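Local coordinates for polysaccharide deacetylase-like protein (Bacillus anthracis, PDB 4V33), which probably acts as a zinc-dependent polysaccharide deacetylase and is required for osmotic stability and cell shape maintenance, at residues His268-Leu271 and Pro272-Thr275; Tyr277-Glu280 and Leu281-Lys285. All blocks are in the same frame, centred on the assembly; numbering follows the deposited sequence.

Interaction 1. Residues His268-Leu271 and Pro272-Thr275; sequences HADL and PKIT. With ZN (zinc ion), chain D.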
loop_
_atom_site.group_PDB
_atom_site.type_symbol
_atom_site.label_atom_id
_atom_site.label_comp_id
_atom_site.label_asym_id
_atom_site.label_seq_id
_atom_site.Cartn_x
_atom_site.Cartn_y
_atom_site.Cartn_z
ATOM N N HIS A 268 -17.790 -14.976 8.455
ATOM C CA HIS A 268 -16.426 -15.318 8.895
ATOM C C HIS A 268 -16.197 -16.803 8.599
ATOM O O HIS A 268 -15.790 -17.587 9.458
ATOM C CB HIS A 268 -16.206 -14.985 10.381
ATOM C CG HIS A 268 -14.771 -14.844 10.779
ATOM N ND1 HIS A 268 -14.100 -15.814 11.495
ATOM C CD2 HIS A 268 -13.890 -13.833 10.600
ATOM C CE1 HIS A 268 -12.862 -15.411 11.725
ATOM N NE2 HIS A 268 -12.714 -14.203 11.208
ATOM N N ALA A 269 -16.473 -17.168 7.351
ATOM C CA ALA A 269 -16.471 -18.558 6.919
ATOM C C ALA A 269 -15.075 -19.136 6.765
ATOM O O ALA A 269 -14.152 -18.458 6.325
ATOM C CB ALA A 269 -17.219 -18.682 5.590
ATOM N N ASP A 270 -14.942 -20.422 7.100
ATOM C CA ASP A 270 -13.708 -21.148 6.845
ATOM C C ASP A 270 -13.744 -21.515 5.368
ATOM O O ASP A 270 -14.275 -22.555 4.985
ATOM C CB ASP A 270 -13.666 -22.404 7.724
ATOM C CG ASP A 270 -12.343 -23.131 7.652
ATOM O OD1 ASP A 270 -11.400 -22.618 7.013
ATOM O OD2 ASP A 270 -12.249 -24.223 8.259
ATOM N N LEU A 271 -13.207 -20.631 4.534
ATOM C CA LEU A 271 -13.459 -20.721 3.096
ATOM C C LEU A 271 -13.119 -22.048 2.396
ATOM O O LEU A 271 -13.883 -22.486 1.546
ATOM C CB LEU A 271 -12.824 -19.529 2.376
ATOM C CG LEU A 271 -13.483 -18.191 2.718
ATOM C CD1 LEU A 271 -12.646 -17.027 2.215
ATOM C CD2 LEU A 271 -14.889 -18.140 2.120
ATOM N N PRO A 272 -11.989 -22.694 2.751
ATOM C CA PRO A 272 -11.724 -23.981 2.090
ATOM C C PRO A 272 -12.760 -25.061 2.394
ATOM O O PRO A 272 -12.823 -26.049 1.665
ATOM C CB PRO A 272 -10.366 -24.392 2.670
ATOM C CG PRO A 272 -9.704 -23.100 2.993
ATOM C CD PRO A 272 -10.817 -22.234 3.521
ATOM N N LYS A 273 -13.571 -24.864 3.435
ATOM C CA LYS A 273 -14.513 -25.890 3.885
ATOM C C LYS A 273 -15.977 -25.600 3.554
ATOM O O LYS A 273 -16.862 -26.368 3.932
ATOM C CB LYS A 273 -14.378 -26.088 5.395
ATOM C CG LYS A 273 -12.985 -26.486 5.853
ATOM C CD LYS A 273 -12.577 -27.829 5.264
ATOM C CE LYS A 273 -11.232 -28.287 5.810
ATOM N NZ LYS A 273 -11.252 -28.436 7.294
ATOM N N ILE A 274 -16.244 -24.496 2.868
ATOM C CA ILE A 274 -17.624 -24.159 2.537
ATOM C C ILE A 274 -17.887 -24.339 1.046
ATOM O O ILE A 274 -16.952 -24.486 0.257
ATOM C CB ILE A 274 -17.968 -22.722 2.947
ATOM C CG1 ILE A 274 -17.141 -21.725 2.129
ATOM C CG2 ILE A 274 -17.690 -22.524 4.430
ATOM C CD1 ILE A 274 -17.958 -20.631 1.478
ATOM N N THR A 275 -19.160 -24.346 0.663
ATOM C CA THR A 275 -19.517 -24.416 -0.754
ATOM C C THR A 275 -20.323 -23.205 -1.210
ATOM O O THR A 275 -20.515 -23.007 -2.416
ATOM C CB THR A 275 -20.340 -25.674 -1.098
ATOM O OG1 THR A 275 -21.608 -25.610 -0.435
ATOM C CG2 THR A 275 -19.607 -26.953 -0.696
HETATM ZN ZN ZN D . -11.420 -12.538 11.487
HETATM O O HOH W 1 -10.197 -25.871 7.847
HETATM O O HOH W 2 -10.855 -12.973 13.396
#
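In the loop that leaves the zinc site of the polysaccharide deacetylase domain, Asp-270 and Lys-273 meet round a short 3-10 turn. The backbone N of Lys-273 donates to Asp-270 O at 2.9 Å, and a weak bond from Ile-274 N to Leu-271 O follows it. The side chains of Asp-270 and Lys-273 extend together: OD2 of Asp-270 lies 3.4 Å from CG of Lys-273. With CG anti to the carbonyl carbon (chi1 -58°) and bends at chi2 and chi4, NZ of Lys-273 stops 4.4 Å from OD2 of Asp-270, too far for a salt bridge; a water bridges the charges instead, donating to OD2 and accepting from NZ. OD1 of Asp-270 passes 3.6 Å from CD of Pro-272, whose ring crosses the Asp-270 side chain at about a right angle; the same OD1 is hydrogen-bonded to ND1 of His-305.

The loop follows the metal-binding histidine: NE2 of His-268 holds the zinc ion at 2.1 Å, as in the Asp-His-His triad of this deacetylase family, which Asp-206 and His-264 complete here. On the apolar side, Ile-274 turns both branches back on the loop. Its CD1 sits 4.0 Å from CD2 of Leu-271, the two residues lined up flank to flank, and its CG2 rests against CB of Ala-269.

Interaction 2. Residues Tyr277-Glu280 and Leu281-Lys285; sequences YEEE and LKESK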
loop_
_atom_site.group_PDB
_atom_site.type_symbol
_atom_site.label_atom_id
_atom_site.label_comp_id
_atom_site.label_asym_id
_atom_site.label_seq_id
_atom_site.Cartn_x
_atom_site.Cartn_y
_atom_site.Cartn_z
ATOM N N TYR A 277 -20.035 -20.070 -1.930
ATOM C CA TYR A 277 -19.123 -18.976 -2.229
ATOM C C TYR A 277 -19.855 -17.700 -2.642
ATOM O O TYR A 277 -19.427 -16.606 -2.286
ATOM C CB TYR A 277 -18.076 -19.408 -3.269
ATOM C CG TYR A 277 -17.082 -20.409 -2.706
ATOM C CD1 TYR A 277 -16.166 -20.022 -1.736
ATOM C CD2 TYR A 277 -17.069 -21.738 -3.129
ATOM C CE1 TYR A 277 -15.256 -20.918 -1.202
ATOM C CE2 TYR A 277 -16.153 -22.653 -2.594
ATOM C CZ TYR A 277 -15.250 -22.228 -1.630
ATOM O OH TYR A 277 -14.330 -23.108 -1.073
ATOM N N GLU A 278 -20.959 -17.826 -3.378
ATOM C CA GLU A 278 -21.693 -16.622 -3.756
ATOM C C GLU A 278 -22.199 -15.900 -2.508
ATOM O O GLU A 278 -22.049 -14.685 -2.375
ATOM C CB GLU A 278 -22.839 -16.926 -4.719
ATOM C CG GLU A 278 -22.361 -17.316 -6.104
ATOM C CD GLU A 278 -23.450 -17.236 -7.151
ATOM O OE1 GLU A 278 -24.472 -16.553 -6.916
ATOM O OE2 GLU A 278 -23.279 -17.865 -8.213
ATOM N N GLU A 279 -22.776 -16.649 -1.578
ATOM C CA GLU A 279 -23.277 -16.032 -0.357
ATOM C C GLU A 279 -22.156 -15.410 0.481
ATOM O O GLU A 279 -22.283 -14.287 0.964
ATOM C CB GLU A 279 -24.067 -17.041 0.487
ATOM C CG GLU A 279 -24.654 -16.419 1.737
ATOM C CD GLU A 279 -25.601 -17.337 2.474
ATOM O OE1 GLU A 279 -25.772 -18.503 2.047
ATOM O OE2 GLU A 279 -26.169 -16.878 3.492
ATOM N N GLU A 280 -21.053 -16.130 0.649
ATOM C CA GLU A 280 -19.991 -15.673 1.554
ATOM C C GLU A 280 -19.103 -14.582 0.973
ATOM O O GLU A 280 -18.585 -13.741 1.715
ATOM C CB GLU A 280 -19.127 -16.850 1.997
ATOM C CG GLU A 280 -19.813 -17.764 3.002
ATOM C CD GLU A 280 -20.011 -17.111 4.382
ATOM O OE1 GLU A 280 -19.406 -16.057 4.690
ATOM O OE2 GLU A 280 -20.791 -17.683 5.171
ATOM N N LEU A 281 -18.905 -14.610 -0.345
ATOM C CA LEU A 281 -17.946 -13.708 -0.989
ATOM C C LEU A 281 -18.615 -12.627 -1.835
ATOM O O LEU A 281 -18.265 -11.450 -1.756
ATOM C CB LEU A 281 -16.971 -14.508 -1.862
ATOM C CG LEU A 281 -16.006 -15.445 -1.131
ATOM C CD1 LEU A 281 -15.268 -16.340 -2.109
ATOM C CD2 LEU A 281 -15.014 -14.652 -0.273
ATOM N N LYS A 282 -19.577 -13.030 -2.654
ATOM C CA LYS A 282 -20.241 -12.106 -3.556
ATOM C C LYS A 282 -21.312 -11.268 -2.847
ATOM O O LYS A 282 -21.327 -10.043 -2.955
ATOM C CB LYS A 282 -20.845 -12.891 -4.723
ATOM C CG LYS A 282 -21.575 -12.067 -5.745
ATOM C CD LYS A 282 -22.156 -13.009 -6.786
ATOM C CE LYS A 282 -23.231 -12.344 -7.591
ATOM N NZ LYS A 282 -24.477 -12.068 -6.810
ATOM N N GLU A 283 -22.210 -11.929 -2.124
ATOM C CA GLU A 283 -23.337 -11.224 -1.519
ATOM C C GLU A 283 -22.930 -10.383 -0.307
ATOM O O GLU A 283 -23.579 -9.385 0.016
ATOM C CB GLU A 283 -24.471 -12.214 -1.195
ATOM C CG GLU A 283 -24.981 -12.908 -2.466
ATOM C CD GLU A 283 -26.017 -13.993 -2.228
ATOM O OE1 GLU A 283 -26.425 -14.219 -1.067
ATOM O OE2 GLU A 283 -26.427 -14.617 -3.227
ATOM N N SER A 284 -21.850 -10.780 0.357
ATOM C CA SER A 284 -21.306 -9.983 1.451
ATOM C C SER A 284 -20.793 -8.657 0.901
ATOM O O SER A 284 -21.082 -7.591 1.449
ATOM C CB SER A 284 -20.192 -10.740 2.180
ATOM O OG SER A 284 -19.169 -11.140 1.282
ATOM N N LYS A 285 -20.043 -8.728 -0.195
ATOM C CA LYS A 285 -19.568 -7.529 -0.885
ATOM C C LYS A 285 -20.727 -6.617 -1.277
ATOM O O LYS A 285 -20.696 -5.411 -1.029
ATOM C CB LYS A 285 -18.777 -7.928 -2.132
ATOM C CG LYS A 285 -18.531 -6.793 -3.113
ATOM C CD LYS A 285 -17.835 -7.307 -4.358
ATOM C CE LYS A 285 -17.774 -6.232 -5.434
ATOM N NZ LYS A 285 -17.264 -6.781 -6.725
HETATM O O HOH W 3 -25.546 -14.075 -5.573
#
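Backbone bonds join Tyr-277 to Leu-281 and Glu-278 to Glu-283 at the start of helix 277-292. Leu-281 N reaches Tyr-277 O at 2.8 Å, an i to i+4 bond, whereas Glu-278 O receives Glu-283 N at 2.8 Å and only a weak bond from Lys-282 N at 3.0 Å.

Among side-chain bonds, Ser-284 OG donates to Glu-280 O at 2.7 Å. Its chi1 of 56° sets OG between the backbone N and the carbonyl carbon, from where it comes in above the Glu-280 carbonyl plane, 49° out of it.

The charged groups meet through water. One water donates to OE1 of Glu-278 and OE2 of Glu-283 and accepts from NZ of Lys-282, which also forms a salt bridge with Glu-286. By linking the two carboxylates to the lysine, it probably eases the repulsion between them.

Apolar packing sets CD1 of Leu-281 obliquely against CD1 of the Tyr-277 ring at 3.8 Å, both residues packing against helix 308-315. The i+5 to i bond from Glu-283 N to Glu-278 O, beside only a weak i+4 bond, is that of a pi-type turn, here a local widening in the first turns of an alpha-helix.

How the interactions relate
The two interactions follow in series, their centres about 11 Å apart: loop 268-275 of interaction 1 leads from the zinc site into the helix of interaction 2, which folds back on it. Tyr-277 OH probably hydrogen-bonds Leu-271 O at 2.7 Å, joining the helix start to the 3-10 turn. Glu-280 lies against the loop, with CD 3.4 Å from Ala-269 CB and CG 3.7 Å from Ile-274 CD1. The side chain of Glu-280 is about 11 Å from the zinc ion. Its OE2 is hydrogen-bonded to Thr-267 OG1, next to the metal ligand His-268, which ties the helix to the segment carrying that ligand without touching the metal.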